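Local coordinates for uncharacterized protein (Bacteroides ovatus, PDB 4IRT) that is of unknown function but is a putative neuraminidase with a BNR repeat-like domain of the beta-propeller clan, at residues Met116-Glu128 with Asp136-Arg148. Numbering follows the deposited sequence. Where two conformers were deposited one is given.
Sequences MTGVDEGNVTYPE and DLLFVYRSGSSGR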
loop_
_atom_site.group_PDB
_atom_site.type_symbol
_atom_site.label_atom_id
_atom_site.label_comp_id
_atom_site.label_asym_id
_atom_site.label_seq_id
_atom_site.Cartn_x
_atom_site.Cartn_y
_atom_site.Cartn_z
HETATM N N MSE A 116 17.518 -6.299 -10.549
HETATM C CA MSE A 116 16.374 -6.808 -11.271
HETATM C C MSE A 116 16.741 -6.782 -12.732
HETATM O O MSE A 116 17.064 -7.837 -13.305
HETATM C CB MSE A 116 15.118 -6.011 -10.922
HETATM C CG MSE A 116 14.613 -6.390 -9.516
HETATM SE SE MSE A 116 13.103 -5.206 -9.090
HETATM C CE MSE A 116 12.524 -6.185 -7.495
ATOM N N THR A 117 16.740 -5.601 -13.349
ATOM C CA THR A 117 17.232 -5.460 -14.751
ATOM C C THR A 117 18.619 -4.821 -14.842
ATOM O O THR A 117 19.266 -4.820 -15.905
ATOM C CB THR A 117 16.251 -4.638 -15.583
ATOM O OG1 THR A 117 16.337 -3.255 -15.218
ATOM C CG2 THR A 117 14.854 -5.135 -15.348
ATOM N N GLY A 118 19.082 -4.261 -13.735
ATOM C CA GLY A 118 20.353 -3.538 -13.692
ATOM C C GLY A 118 20.312 -2.146 -14.297
ATOM O O GLY A 118 21.352 -1.496 -14.423
ATOM N N VAL A 119 19.128 -1.675 -14.677
ATOM C CA VAL A 119 18.972 -0.366 -15.303
ATOM C C VAL A 119 18.038 0.492 -14.475
ATOM O O VAL A 119 16.960 0.038 -14.076
ATOM C CB VAL A 119 18.365 -0.491 -16.725
ATOM C CG1 VAL A 119 18.292 0.876 -17.410
ATOM C CG2 VAL A 119 19.164 -1.481 -17.566
ATOM N N ASP A 120 18.435 1.749 -14.251
ATOM C CA ASP A 120 17.615 2.694 -13.475
ATOM C C ASP A 120 17.332 2.162 -12.059
ATOM O O ASP A 120 16.243 2.324 -11.557
ATOM C CB ASP A 120 16.256 2.992 -14.145
ATOM C CG ASP A 120 16.368 3.332 -15.617
ATOM O OD1 ASP A 120 17.348 3.991 -16.017
ATOM O OD2 ASP A 120 15.449 2.936 -16.378
ATOM N N GLU A 121 18.315 1.523 -11.432
ATOM C CA GLU A 121 18.174 0.984 -10.074
ATOM C C GLU A 121 19.103 1.677 -9.066
ATOM O O GLU A 121 19.407 1.124 -7.994
ATOM C CB GLU A 121 18.425 -0.537 -10.116
ATOM C CG GLU A 121 17.339 -1.235 -10.895
ATOM C CD GLU A 121 17.568 -2.716 -11.167
ATOM O OE1 GLU A 121 18.586 -3.309 -10.761
ATOM O OE2 GLU A 121 16.677 -3.285 -11.817
ATOM N N GLY A 122 19.522 2.904 -9.396
ATOM C CA GLY A 122 20.430 3.680 -8.553
ATOM C C GLY A 122 19.774 4.601 -7.532
ATOM O O GLY A 122 20.452 5.067 -6.616
ATOM N N ASN A 123 18.473 4.858 -7.677
ATOM C CA ASN A 123 17.775 5.901 -6.925
ATOM C C ASN A 123 16.339 5.526 -6.669
ATOM O O ASN A 123 15.414 6.142 -7.204
ATOM C CB ASN A 123 17.788 7.227 -7.696
ATOM C CG ASN A 123 19.183 7.751 -7.918
ATOM O OD1 ASN A 123 19.704 8.514 -7.112
ATOM N ND2 ASN A 123 19.812 7.316 -9.001
ATOM N N VAL A 124 16.165 4.514 -5.834
ATOM C CA VAL A 124 14.879 3.860 -5.618
ATOM C C VAL A 124 14.234 4.416 -4.367
ATOM O O VAL A 124 14.925 4.695 -3.361
ATOM C CB VAL A 124 15.103 2.349 -5.398
ATOM C CG1 VAL A 124 13.834 1.653 -4.952
ATOM C CG2 VAL A 124 15.715 1.707 -6.641
ATOM N N THR A 125 12.910 4.580 -4.433
ATOM C CA THR A 125 12.103 4.832 -3.243
ATOM C C THR A 125 10.792 4.055 -3.437
ATOM O O THR A 125 10.361 3.876 -4.561
ATOM C CB THR A 125 11.795 6.338 -3.028
ATOM O OG1 THR A 125 12.991 7.134 -3.181
ATOM C CG2 THR A 125 11.231 6.633 -1.603
ATOM N N TYR A 126 10.174 3.620 -2.338
ATOM C CA TYR A 126 8.828 3.022 -2.334
ATOM C C TYR A 126 8.722 1.738 -3.179
ATOM O O TYR A 126 7.952 1.673 -4.135
ATOM C CB TYR A 126 7.765 4.034 -2.791
ATOM C CG TYR A 126 7.804 5.339 -2.028
ATOM C CD1 TYR A 126 7.771 5.358 -0.632
ATOM C CD2 TYR A 126 7.892 6.549 -2.697
ATOM C CE1 TYR A 126 7.823 6.548 0.073
ATOM C CE2 TYR A 126 7.929 7.749 -2.003
ATOM C CZ TYR A 126 7.889 7.744 -0.625
ATOM O OH TYR A 126 7.930 8.941 0.042
ATOM N N PRO A 127 9.484 0.691 -2.801
ATOM C CA PRO A 127 9.305 -0.603 -3.449
ATOM C C PRO A 127 7.925 -1.210 -3.158
ATOM O O PRO A 127 7.485 -1.187 -2.004
ATOM C CB PRO A 127 10.407 -1.465 -2.812
ATOM C CG PRO A 127 10.568 -0.857 -1.413
ATOM C CD PRO A 127 10.404 0.623 -1.638
ATOM N N GLU A 128 7.261 -1.710 -4.202
ATOM C CA GLU A 128 5.956 -2.369 -4.089
ATOM C C GLU A 128 5.900 -3.582 -5.000
ATOM O O GLU A 128 6.283 -3.477 -6.164
ATOM C CB GLU A 128 4.806 -1.450 -4.533
ATOM C CG GLU A 128 4.724 -0.064 -3.929
ATOM C CD GLU A 128 3.836 0.885 -4.767
ATOM O OE1 GLU A 128 2.889 0.441 -5.435
ATOM O OE2 GLU A 128 4.110 2.096 -4.813
ATOM N N ASP A 136 3.650 -15.114 -11.862
ATOM C CA ASP A 136 4.587 -14.019 -12.133
ATOM C C ASP A 136 4.382 -12.898 -11.089
ATOM O O ASP A 136 3.359 -12.868 -10.399
ATOM C CB ASP A 136 4.376 -13.451 -13.539
ATOM C CG ASP A 136 4.980 -14.327 -14.635
ATOM O OD1 ASP A 136 5.440 -15.451 -14.345
ATOM O OD2 ASP A 136 4.972 -13.875 -15.799
ATOM N N LEU A 137 5.347 -11.990 -10.980
ATOM C CA LEU A 137 5.205 -10.839 -10.098
ATOM C C LEU A 137 5.367 -9.528 -10.845
ATOM O O LEU A 137 6.039 -9.470 -11.879
ATOM C CB LEU A 137 6.217 -10.857 -8.949
ATOM C CG LEU A 137 6.150 -12.015 -7.967
ATOM C CD1 LEU A 137 7.159 -11.814 -6.847
ATOM C CD2 LEU A 137 4.729 -12.184 -7.457
ATOM N N LEU A 138 4.742 -8.484 -10.301
ATOM C CA LEU A 138 4.975 -7.102 -10.710
ATOM C C LEU A 138 5.749 -6.387 -9.618
ATOM O O LEU A 138 5.505 -6.623 -8.438
ATOM C CB LEU A 138 3.642 -6.392 -10.897
ATOM C CG LEU A 138 3.654 -5.206 -11.840
ATOM C CD1 LEU A 138 3.748 -5.655 -13.293
ATOM C CD2 LEU A 138 2.405 -4.362 -11.620
ATOM N N PHE A 139 6.669 -5.513 -10.015
ATOM C CA PHE A 139 7.366 -4.651 -9.078
ATOM C C PHE A 139 7.253 -3.237 -9.587
ATOM O O PHE A 139 7.464 -2.972 -10.755
ATOM C CB PHE A 139 8.820 -5.019 -8.956
ATOM C CG PHE A 139 9.594 -4.237 -7.898
ATOM C CD1 PHE A 139 9.368 -4.445 -6.541
ATOM C CD2 PHE A 139 10.602 -3.373 -8.274
ATOM C CE1 PHE A 139 10.136 -3.790 -5.578
ATOM C CE2 PHE A 139 11.367 -2.713 -7.332
ATOM C CZ PHE A 139 11.143 -2.921 -5.989
ATOM N N VAL A 140 6.924 -2.343 -8.681
ATOM C CA VAL A 140 6.816 -0.937 -8.997
ATOM C C VAL A 140 7.634 -0.147 -7.986
ATOM O O VAL A 140 7.663 -0.491 -6.797
ATOM C CB VAL A 140 5.372 -0.417 -9.007
ATOM C CG1 VAL A 140 5.371 1.070 -9.313
ATOM C CG2 VAL A 140 4.543 -1.158 -10.029
ATOM N N TYR A 141 8.299 0.901 -8.466
ATOM C CA TYR A 141 9.022 1.795 -7.572
ATOM C C TYR A 141 9.116 3.179 -8.193
ATOM O O TYR A 141 8.831 3.341 -9.384
ATOM C CB TYR A 141 10.416 1.227 -7.248
ATOM C CG TYR A 141 11.405 1.126 -8.409
ATOM C CD1 TYR A 141 11.327 0.079 -9.307
ATOM C CD2 TYR A 141 12.406 2.073 -8.604
ATOM C CE1 TYR A 141 12.215 -0.038 -10.356
ATOM C CE2 TYR A 141 13.310 1.957 -9.649
ATOM C CZ TYR A 141 13.209 0.893 -10.531
ATOM O OH TYR A 141 14.097 0.745 -11.593
ATOM N N ARG A 142 9.507 4.140 -7.356
ATOM C CA ARG A 142 9.785 5.502 -7.807
ATOM C C ARG A 142 11.290 5.659 -7.983
ATOM O O ARG A 142 12.089 5.423 -7.064
ATOM C CB ARG A 142 9.291 6.589 -6.836
ATOM C CG ARG A 142 9.505 8.001 -7.387
ATOM C CD ARG A 142 9.203 9.137 -6.415
ATOM N NE ARG A 142 10.243 9.350 -5.414
ATOM C CZ ARG A 142 10.088 10.127 -4.339
ATOM N NH1 ARG A 142 8.945 10.778 -4.158
ATOM N NH2 ARG A 142 11.066 10.268 -3.460
ATOM N N SER A 143 11.676 6.043 -9.186
ATOM C CA SER A 143 13.067 6.294 -9.490
ATOM C C SER A 143 13.345 7.789 -9.500
ATOM O O SER A 143 12.635 8.553 -10.168
ATOM C CB SER A 143 13.419 5.741 -10.873
ATOM O OG SER A 143 14.789 6.002 -11.143
ATOM N N GLY A 144 14.399 8.209 -8.802
ATOM C CA GLY A 144 14.857 9.615 -8.871
ATOM C C GLY A 144 15.230 10.124 -7.490
ATOM O O GLY A 144 14.786 9.590 -6.481
ATOM N N SER A 145 16.083 11.139 -7.468
ATOM C CA SER A 145 16.478 11.814 -6.233
ATOM C C SER A 145 16.292 13.319 -6.425
ATOM O O SER A 145 16.128 13.788 -7.556
ATOM C CB SER A 145 17.954 11.515 -5.902
ATOM O OG SER A 145 18.197 10.116 -5.746
ATOM N N SER A 146 16.337 14.050 -5.316
ATOM C CA SER A 146 16.329 15.518 -5.316
ATOM C C SER A 146 15.061 16.065 -5.940
ATOM O O SER A 146 15.084 17.090 -6.636
ATOM C CB SER A 146 17.555 16.055 -6.054
ATOM O OG SER A 146 18.739 15.439 -5.581
ATOM N N GLY A 147 13.971 15.342 -5.703
ATOM C CA GLY A 147 12.652 15.740 -6.167
ATOM C C GLY A 147 12.182 15.043 -7.424
ATOM O O GLY A 147 10.982 15.063 -7.698
ATOM N N ARG A 148 13.093 14.443 -8.193
ATOM C CA ARG A 148 12.683 13.672 -9.358
ATOM C C ARG A 148 12.002 12.386 -8.928
ATOM O O ARG A 148 12.321 11.783 -7.913
ATOM C CB ARG A 148 13.836 13.334 -10.324
ATOM C CG ARG A 148 14.368 14.519 -11.120
ATOM C CD ARG A 148 15.567 15.108 -10.411
ATOM N NE ARG A 148 15.926 16.443 -10.856
ATOM C CZ ARG A 148 17.025 17.086 -10.458
ATOM N NH1 ARG A 148 17.882 16.509 -9.611
ATOM N NH2 ARG A 148 17.271 18.306 -10.914
HETATM O O HOH W 1 16.359 4.330 -9.586
HETATM O O HOH W 2 14.456 -1.879 -12.485
HETATM O O HOH W 3 13.066 7.731 -5.711
HETATM O O HOH W 4 8.354 11.289 -1.207
#
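With chi1 at 66°, the Tyr141 ring lies between its own backbone N and carbonyl carbon, and its OH reaches the loop before strand 124-131. Tyr141 OH donates to Asp120 O at 2.7 Å, from well above the carbonyl plane, while Val124 CG2 packs obliquely on the ring. Water 2 joins that hydroxyl to Glu121 OE2, and the Glu121 carboxylate takes the backbone N-H groups of Met116 and Thr117. Phe139, its ring anti to the backbone N (chi1 -175°), turns a face to the extended selenomethionine Met116, whose CE sits 3.4 Å from the Phe139 ring centroid; Pro127 CB approaches obliquely, 3.6 Å from Phe139 CZ. Antiparallel hydrogen-bonded pairs Thr125-Arg142 and Glu128-Val140 flank a beta bulge. Tyr126 CE2 lies over the Arg142 guanidinium face toward its rim, 3.9 Å from Arg142 NH1, the planes 72° apart; water 4 links NH1 to Tyr126 OH. Ser145 OG donates to Asn123 OD1 at 2.6 Å. The hairpin starts a four-stranded antiparallel sheet, consistent with a propeller blade: strand 162-167 packs Trp163 on Met116 and Phe139 and salt-bridges Arg165 to Asp120, while Trp181 of strand 178-185, in the next sheet, touches Glu128, Val140 and Arg142.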